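Local coordinates for CLIP-associating protein 2 (Mus musculus, PDB 3WOZ) that contributes to microtubule dynamics as a CLASP-family protein, here through a HEAT-repeat TOG domain of the kind that probably engages tubulin or microtubules, at residues 88-96 against 108-119; 32-40 against 69-77. All blocks are in the same frame, centred on the assembly; numbering follows the deposited sequence.

Contact 1. Residues 88-96 against 108-119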
# COMPACT_ATOMS: atom_id res chain seq x y z
N LEU A 88 -1.10 -1.68 -6.82
CA LEU A 88 -1.73 -0.50 -6.24
C LEU A 88 -1.13 -0.13 -4.89
O LEU A 88 -0.69 1.00 -4.68
CB LEU A 88 -3.24 -0.71 -6.11
CG LEU A 88 -4.07 0.33 -5.36
CD1 LEU A 88 -4.00 1.69 -6.06
CD2 LEU A 88 -5.52 -0.15 -5.21
N LEU A 89 -1.11 -1.11 -3.98
CA LEU A 89 -0.72 -0.88 -2.60
C LEU A 89 0.78 -0.58 -2.45
O LEU A 89 1.16 0.37 -1.74
CB LEU A 89 -1.15 -2.05 -1.71
CG LEU A 89 -0.79 -2.03 -0.22
CD1 LEU A 89 -1.22 -0.71 0.44
CD2 LEU A 89 -1.40 -3.23 0.50
N THR A 90 1.61 -1.37 -3.12
CA THR A 90 3.05 -1.19 -3.02
C THR A 90 3.51 0.11 -3.66
O THR A 90 4.37 0.80 -3.10
CB THR A 90 3.85 -2.38 -3.62
OG1 THR A 90 3.51 -2.55 -4.99
CG2 THR A 90 3.57 -3.66 -2.85
N GLN A 91 2.94 0.45 -4.81
CA GLN A 91 3.30 1.69 -5.50
C GLN A 91 2.88 2.92 -4.69
O GLN A 91 3.60 3.91 -4.65
CB GLN A 91 2.71 1.74 -6.91
CG GLN A 91 3.41 0.84 -7.92
CD GLN A 91 4.83 1.28 -8.22
OE1 GLN A 91 5.07 2.43 -8.58
NE2 GLN A 91 5.79 0.37 -8.06
N LEU A 92 1.72 2.83 -4.03
CA LEU A 92 1.25 3.91 -3.16
C LEU A 92 2.15 4.09 -1.95
O LEU A 92 2.41 5.22 -1.52
CB LEU A 92 -0.20 3.69 -2.73
CG LEU A 92 -1.34 4.01 -3.70
CD1 LEU A 92 -2.67 3.66 -3.03
CD2 LEU A 92 -1.32 5.49 -4.14
N LEU A 93 2.65 2.98 -1.40
CA LEU A 93 3.55 3.04 -0.25
C LEU A 93 4.92 3.62 -0.63
O LEU A 93 5.52 4.37 0.15
CB LEU A 93 3.71 1.67 0.42
CG LEU A 93 2.49 1.17 1.19
CD1 LEU A 93 2.65 -0.31 1.48
CD2 LEU A 93 2.26 1.96 2.47
N LYS A 94 5.39 3.29 -1.83
CA LYS A 94 6.61 3.90 -2.36
C LYS A 94 6.44 5.41 -2.54
O LYS A 94 7.31 6.19 -2.15
CB LYS A 94 7.01 3.24 -3.68
CG LYS A 94 7.56 1.83 -3.52
CD LYS A 94 7.98 1.24 -4.85
CE LYS A 94 8.98 0.11 -4.65
NZ LYS A 94 9.24 -0.65 -5.92
N LYS A 95 5.30 5.83 -3.10
CA LYS A 95 4.98 7.25 -3.25
C LYS A 95 4.86 7.95 -1.91
O LYS A 95 5.36 9.07 -1.74
CB LYS A 95 3.70 7.45 -4.07
CG LYS A 95 3.86 7.15 -5.55
CD LYS A 95 4.96 8.01 -6.17
CE LYS A 95 5.69 7.26 -7.24
NZ LYS A 95 6.47 8.19 -8.08
N MSE A 96 4.23 7.28 -0.95
CA MSE A 96 4.08 7.80 0.41
C MSE A 96 5.44 7.96 1.10
O MSE A 96 5.59 8.80 1.98
CB MSE A 96 3.17 6.88 1.24
CG MSE A 96 2.66 7.49 2.54
SE MSE A 96 1.45 9.00 2.24
CE MSE A 96 1.83 10.00 3.88
N VAL A 108 -1.93 10.84 -1.71
CA VAL A 108 -1.41 9.48 -1.60
C VAL A 108 -2.02 8.83 -0.36
O VAL A 108 -2.51 7.70 -0.42
CB VAL A 108 0.14 9.44 -1.50
CG1 VAL A 108 0.63 8.00 -1.41
CG2 VAL A 108 0.77 10.13 -2.70
N GLN A 109 -1.99 9.55 0.76
CA GLN A 109 -2.58 9.06 2.00
C GLN A 109 -4.06 8.71 1.82
O GLN A 109 -4.53 7.67 2.28
CB GLN A 109 -2.39 10.05 3.15
CG GLN A 109 -2.79 9.49 4.53
CD GLN A 109 -2.00 8.24 4.88
OE1 GLN A 109 -0.81 8.29 5.16
NE2 GLN A 109 -2.68 7.09 4.87
N LYS A 110 -4.78 9.59 1.12
CA LYS A 110 -6.20 9.38 0.83
C LYS A 110 -6.41 8.11 0.00
O LYS A 110 -7.27 7.30 0.33
CB LYS A 110 -6.78 10.60 0.10
CG LYS A 110 -8.21 10.42 -0.42
CD LYS A 110 -9.22 10.28 0.71
CE LYS A 110 -10.65 10.28 0.19
NZ LYS A 110 -11.59 9.86 1.26
N ALA A 111 -5.62 7.95 -1.06
CA ALA A 111 -5.66 6.75 -1.88
C ALA A 111 -5.35 5.49 -1.07
O ALA A 111 -6.00 4.45 -1.25
CB ALA A 111 -4.71 6.87 -3.06
N LEU A 112 -4.38 5.58 -0.16
CA LEU A 112 -4.05 4.48 0.75
C LEU A 112 -5.22 4.14 1.67
O LEU A 112 -5.50 2.96 1.90
CB LEU A 112 -2.82 4.80 1.59
CG LEU A 112 -1.42 4.67 0.98
CD1 LEU A 112 -0.39 5.32 1.90
CD2 LEU A 112 -1.06 3.20 0.71
N ASP A 113 -5.89 5.17 2.20
CA ASP A 113 -7.01 4.98 3.11
C ASP A 113 -8.17 4.29 2.40
O ASP A 113 -8.80 3.38 2.95
CB ASP A 113 -7.48 6.31 3.70
CG ASP A 113 -6.47 6.94 4.65
OD1 ASP A 113 -5.51 6.27 5.10
OD2 ASP A 113 -6.64 8.13 4.96
N ILE A 114 -8.45 4.73 1.17
CA ILE A 114 -9.48 4.12 0.32
C ILE A 114 -9.14 2.65 0.06
O ILE A 114 -9.98 1.78 0.25
CB ILE A 114 -9.64 4.90 -1.02
CG1 ILE A 114 -10.07 6.35 -0.76
CG2 ILE A 114 -10.63 4.20 -1.96
CD1 ILE A 114 -11.36 6.52 0.00
N THR A 115 -7.90 2.39 -0.37
CA THR A 115 -7.41 1.03 -0.58
C THR A 115 -7.65 0.16 0.65
O THR A 115 -8.21 -0.93 0.54
CB THR A 115 -5.90 1.02 -0.92
OG1 THR A 115 -5.67 1.83 -2.07
CG2 THR A 115 -5.40 -0.41 -1.21
N ARG A 116 -7.24 0.66 1.81
CA ARG A 116 -7.29 -0.10 3.05
C ARG A 116 -8.70 -0.54 3.43
O ARG A 116 -8.88 -1.62 4.01
CB ARG A 116 -6.68 0.71 4.19
CG ARG A 116 -6.05 -0.12 5.31
CD ARG A 116 -5.06 0.75 6.10
NE ARG A 116 -5.69 2.00 6.50
CZ ARG A 116 -5.30 3.22 6.16
NH1 ARG A 116 -4.22 3.42 5.40
NH2 ARG A 116 -5.99 4.25 6.60
N GLU A 117 -9.70 0.28 3.09
CA GLU A 117 -11.09 -0.04 3.41
C GLU A 117 -11.84 -0.72 2.27
O GLU A 117 -13.01 -1.07 2.42
CB GLU A 117 -11.85 1.23 3.88
CG GLU A 117 -12.14 2.24 2.77
CD GLU A 117 -12.75 3.55 3.30
OE1 GLU A 117 -12.56 3.88 4.48
OE2 GLU A 117 -13.42 4.25 2.51
N SER A 118 -11.17 -0.93 1.14
CA SER A 118 -11.84 -1.46 -0.05
C SER A 118 -11.51 -2.93 -0.40
O SER A 118 -12.12 -3.50 -1.30
CB SER A 118 -11.56 -0.57 -1.27
OG SER A 118 -11.92 0.78 -1.01
N PHE A 119 -10.56 -3.53 0.30
CA PHE A 119 -10.06 -4.86 -0.07
C PHE A 119 -10.01 -5.78 1.13
O PHE A 119 -9.87 -5.30 2.25
CB PHE A 119 -8.67 -4.75 -0.71
CG PHE A 119 -8.67 -4.05 -2.04
CD1 PHE A 119 -8.98 -4.75 -3.21
CD2 PHE A 119 -8.34 -2.70 -2.13
CE1 PHE A 119 -8.97 -4.10 -4.44
CE2 PHE A 119 -8.33 -2.05 -3.36
CZ PHE A 119 -8.65 -2.75 -4.52
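Val108 meets Leu92 and Met96 where helices 85-96 and 102-118 pair as an antiparallel hairpin of the HEAT-repeat TOG domain; the axes of 88-96 and 108-118 approach to 9.6 Å, with 151° between their N-to-C directions. With chi1 at -179°, CG1 of Val108 swings away from its own backbone nitrogen and reaches 3.3 Å from Leu92 O, a carbonyl already engaged by Met96 N within its helix; it also touches Met96 CB. One residue on, Gln109 turns its amide oxygen to the selenomethionine at position 96, OE1 standing 3.4 Å from the methyl CE, while its NE2 donates to Asp113 OD1. Ala111 supplies CB to both methyls of Leu92, whose side chain is a knob among Val108, Ala111, Leu112 and Thr115. Leu112 returns the packing as a knob among Leu89, Leu92, Leu93 and Met96: CD2 reaches 3.6 Å from Leu92 CB, and CD1 lies against Met96 CB and CG. Tyr150 of helix 141-155 touches both Leu89 and Leu112. Asp113 OD1 takes Gln109 NE2 on one face of its carboxylate and, on the other, Arg116 NH2 in a salt bridge. The hydroxyl of Thr115, which donates to Ala111 O, meets Leu88 tip to tip, OG1 to CD2 3.7 Å. Past the helix, atom CE2 of the Phe119 ring lies 3.9 Å from that same Leu88 CD2.

Contact 2. Residues 32-40 against 69-77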
# COMPACT_ATOMS: atom_id res chain seq x y z
N LEU A 32 -16.40 9.29 -16.75
CA LEU A 32 -16.85 7.91 -16.97
C LEU A 32 -17.17 7.21 -15.65
O LEU A 32 -18.16 6.49 -15.55
CB LEU A 32 -15.79 7.08 -17.71
CG LEU A 32 -15.35 7.34 -19.16
CD1 LEU A 32 -14.33 6.29 -19.57
CD2 LEU A 32 -16.52 7.35 -20.13
N LEU A 33 -16.32 7.42 -14.65
CA LEU A 33 -16.50 6.82 -13.33
C LEU A 33 -17.68 7.44 -12.57
O LEU A 33 -18.47 6.72 -11.97
CB LEU A 33 -15.21 6.92 -12.51
CG LEU A 33 -13.99 6.17 -13.06
CD1 LEU A 33 -12.72 6.65 -12.39
CD2 LEU A 33 -14.14 4.65 -12.92
N LYS A 34 -17.79 8.77 -12.62
CA LYS A 34 -18.91 9.47 -11.99
C LYS A 34 -20.25 9.08 -12.64
O LYS A 34 -21.25 8.93 -11.94
CB LYS A 34 -18.71 10.99 -12.06
CG LYS A 34 -17.51 11.52 -11.29
CD LYS A 34 -17.82 11.82 -9.83
CE LYS A 34 -16.55 12.12 -9.03
NZ LYS A 34 -15.63 13.05 -9.75
N ASN A 35 -20.25 8.90 -13.95
CA ASN A 35 -21.45 8.50 -14.68
C ASN A 35 -21.66 6.98 -14.69
O ASN A 35 -22.52 6.47 -15.41
CB ASN A 35 -21.41 9.03 -16.12
CG ASN A 35 -21.45 10.54 -16.19
OD1 ASN A 35 -21.88 11.22 -15.25
ND2 ASN A 35 -21.01 11.09 -17.32
N GLN A 36 -20.86 6.27 -13.89
CA GLN A 36 -20.87 4.80 -13.83
C GLN A 36 -20.96 4.16 -15.22
O GLN A 36 -21.75 3.24 -15.45
CB GLN A 36 -22.00 4.30 -12.92
CG GLN A 36 -21.84 4.67 -11.43
CD GLN A 36 -21.04 3.65 -10.61
OE1 GLN A 36 -20.87 3.83 -9.40
NE2 GLN A 36 -20.54 2.60 -11.26
N ARG A 37 -20.16 4.68 -16.15
CA ARG A 37 -19.98 4.07 -17.46
C ARG A 37 -19.04 2.88 -17.24
O ARG A 37 -17.86 3.06 -16.93
CB ARG A 37 -19.38 5.08 -18.44
CG ARG A 37 -18.99 4.54 -19.81
CD ARG A 37 -20.07 4.77 -20.87
NE ARG A 37 -19.46 4.98 -22.19
CZ ARG A 37 -18.98 4.01 -22.97
NH1 ARG A 37 -18.45 4.31 -24.15
NH2 ARG A 37 -19.02 2.74 -22.58
N THR A 38 -19.58 1.68 -17.35
CA THR A 38 -18.83 0.48 -16.96
C THR A 38 -17.82 0.04 -18.01
O THR A 38 -18.02 0.22 -19.22
CB THR A 38 -19.77 -0.69 -16.61
OG1 THR A 38 -20.83 -0.76 -17.57
CG2 THR A 38 -20.35 -0.52 -15.22
N LEU A 39 -16.73 -0.54 -17.52
CA LEU A 39 -15.66 -1.02 -18.38
C LEU A 39 -15.78 -2.52 -18.60
O LEU A 39 -16.29 -3.25 -17.75
CB LEU A 39 -14.29 -0.70 -17.75
CG LEU A 39 -14.02 0.74 -17.28
CD1 LEU A 39 -12.70 0.80 -16.54
CD2 LEU A 39 -14.03 1.72 -18.44
N SER A 40 -15.32 -2.98 -19.76
CA SER A 40 -15.17 -4.41 -20.02
C SER A 40 -13.93 -4.90 -19.27
O SER A 40 -13.16 -4.10 -18.71
CB SER A 40 -15.05 -4.69 -21.52
OG SER A 40 -13.69 -4.70 -21.93
N THR A 69 -8.13 10.53 -9.18
CA THR A 69 -8.95 9.61 -9.97
C THR A 69 -8.95 8.20 -9.36
O THR A 69 -9.94 7.48 -9.45
CB THR A 69 -8.45 9.55 -11.43
OG1 THR A 69 -8.22 10.88 -11.91
CG2 THR A 69 -9.49 8.88 -12.34
N LEU A 70 -7.84 7.83 -8.72
CA LEU A 70 -7.69 6.51 -8.08
C LEU A 70 -8.79 6.23 -7.06
O LEU A 70 -9.26 5.10 -6.96
CB LEU A 70 -6.33 6.38 -7.39
CG LEU A 70 -5.12 5.78 -8.13
CD1 LEU A 70 -3.92 5.73 -7.19
CD2 LEU A 70 -5.41 4.38 -8.68
N VAL A 71 -9.19 7.27 -6.33
CA VAL A 71 -10.20 7.15 -5.28
C VAL A 71 -11.51 6.62 -5.87
O VAL A 71 -12.06 5.64 -5.38
CB VAL A 71 -10.43 8.50 -4.55
CG1 VAL A 71 -11.63 8.43 -3.60
CG2 VAL A 71 -9.18 8.90 -3.78
N ASP A 72 -11.97 7.26 -6.94
CA ASP A 72 -13.18 6.86 -7.66
C ASP A 72 -13.02 5.50 -8.34
O ASP A 72 -13.96 4.71 -8.36
CB ASP A 72 -13.54 7.91 -8.70
CG ASP A 72 -13.99 9.20 -8.07
OD1 ASP A 72 -13.18 10.16 -8.05
OD2 ASP A 72 -15.13 9.24 -7.58
N PHE A 73 -11.83 5.26 -8.89
CA PHE A 73 -11.52 4.02 -9.59
C PHE A 73 -11.57 2.84 -8.65
O PHE A 73 -12.22 1.84 -8.94
CB PHE A 73 -10.15 4.13 -10.26
CG PHE A 73 -9.69 2.87 -10.93
CD1 PHE A 73 -8.58 2.18 -10.44
CD2 PHE A 73 -10.34 2.38 -12.06
CE1 PHE A 73 -8.14 1.02 -11.07
CE2 PHE A 73 -9.90 1.22 -12.68
CZ PHE A 73 -8.79 0.54 -12.19
N ILE A 74 -10.90 2.97 -7.50
CA ILE A 74 -10.93 1.94 -6.47
C ILE A 74 -12.35 1.71 -5.96
O ILE A 74 -12.79 0.56 -5.85
CB ILE A 74 -9.97 2.27 -5.30
CG1 ILE A 74 -8.51 2.29 -5.77
CG2 ILE A 74 -10.15 1.27 -4.16
CD1 ILE A 74 -7.58 3.09 -4.87
N GLN A 75 -13.07 2.78 -5.65
CA GLN A 75 -14.43 2.67 -5.11
C GLN A 75 -15.41 1.97 -6.06
O GLN A 75 -16.26 1.21 -5.62
CB GLN A 75 -14.96 4.03 -4.66
CG GLN A 75 -14.37 4.49 -3.33
CD GLN A 75 -14.63 5.95 -3.03
OE1 GLN A 75 -15.07 6.72 -3.89
NE2 GLN A 75 -14.37 6.35 -1.79
N VAL A 76 -15.26 2.22 -7.36
CA VAL A 76 -16.15 1.63 -8.36
C VAL A 76 -15.79 0.18 -8.70
O VAL A 76 -16.68 -0.66 -8.85
CB VAL A 76 -16.22 2.53 -9.64
CG1 VAL A 76 -16.81 1.78 -10.84
CG2 VAL A 76 -17.01 3.80 -9.34
N HIS A 77 -14.50 -0.13 -8.77
CA HIS A 77 -14.04 -1.41 -9.30
C HIS A 77 -13.34 -2.35 -8.30
O HIS A 77 -12.79 -3.37 -8.71
CB HIS A 77 -13.13 -1.19 -10.51
CG HIS A 77 -13.83 -0.61 -11.70
ND1 HIS A 77 -13.61 0.68 -12.13
CD2 HIS A 77 -14.74 -1.15 -12.54
CE1 HIS A 77 -14.37 0.91 -13.19
NE2 HIS A 77 -15.06 -0.18 -13.46
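Leu33 sits as a knob among Thr69, Asp72, Phe73 and His77 of helix 60-77. Its two methyls divide the work: CD1 lies 3.9 Å from Thr69 CG2, the two side chains roughly perpendicular to each other, and also touches Asp72 CB, while CD2 comes to the edge of the imidazole, near its plane, 3.8 Å from His77 CE1. Leu39 runs nearly perpendicular to His77 and brings CD1 to 3.7 Å from the same CE1, so one ring carbon meets both leucines. The imidazole is also backed within its own helix, Val76 CG1 standing 3.5 Å above the plane over the ring centre. Were His77 an alanine, Leu33 CD2 and Leu39 CD1 would probably lose the ring carbon they share, leaving a gap beside both methyls where the imidazole stood. Helix 19-34 stops here in a Schellman motif, with Gln36 at positive phi (43°) as the C' residue; Arg37 N bonds back to Leu32 O and Gln36 N to Leu33 O. At this turn the Gln36 and Val76 side chains lie alongside each other, running opposite ways, with Gln36 NE2 3.8 Å from Val76 CG1. Phe73 carries the packing on to helix 41-54, its ring edge-to-face with Phe51. Lys34, bent at chi2 and chi4, passes aslant by Asp72 and lays CE 3.5 Å from OD2 of the carboxylate; its NZ, 4.2 Å from Asp72 OD1, is too far for a salt bridge.

How the contacts relate
Along the chain, contact 2 is complete before the first residue of contact 1, and their centres stand about 17 Å apart. Contact 2 joins the end of helix 19-34 and the turn after it to helix 60-77; contact 1 pairs helices 85-96 and 102-118, close to the centre of the chain. They meet directly where helix 60-77 packs on helix 102-118: Ile74 CD1 lies 3.6 Å from Thr115 OG1, and Gln75 NE2 3.5 Å from Ile114 CD1. Helix 60-77 thus stands between helices 19-34 and 102-118, so the two contacts belong to one continuous row of packed helices, consistent with the side-by-side stacking of a HEAT-repeat TOG domain.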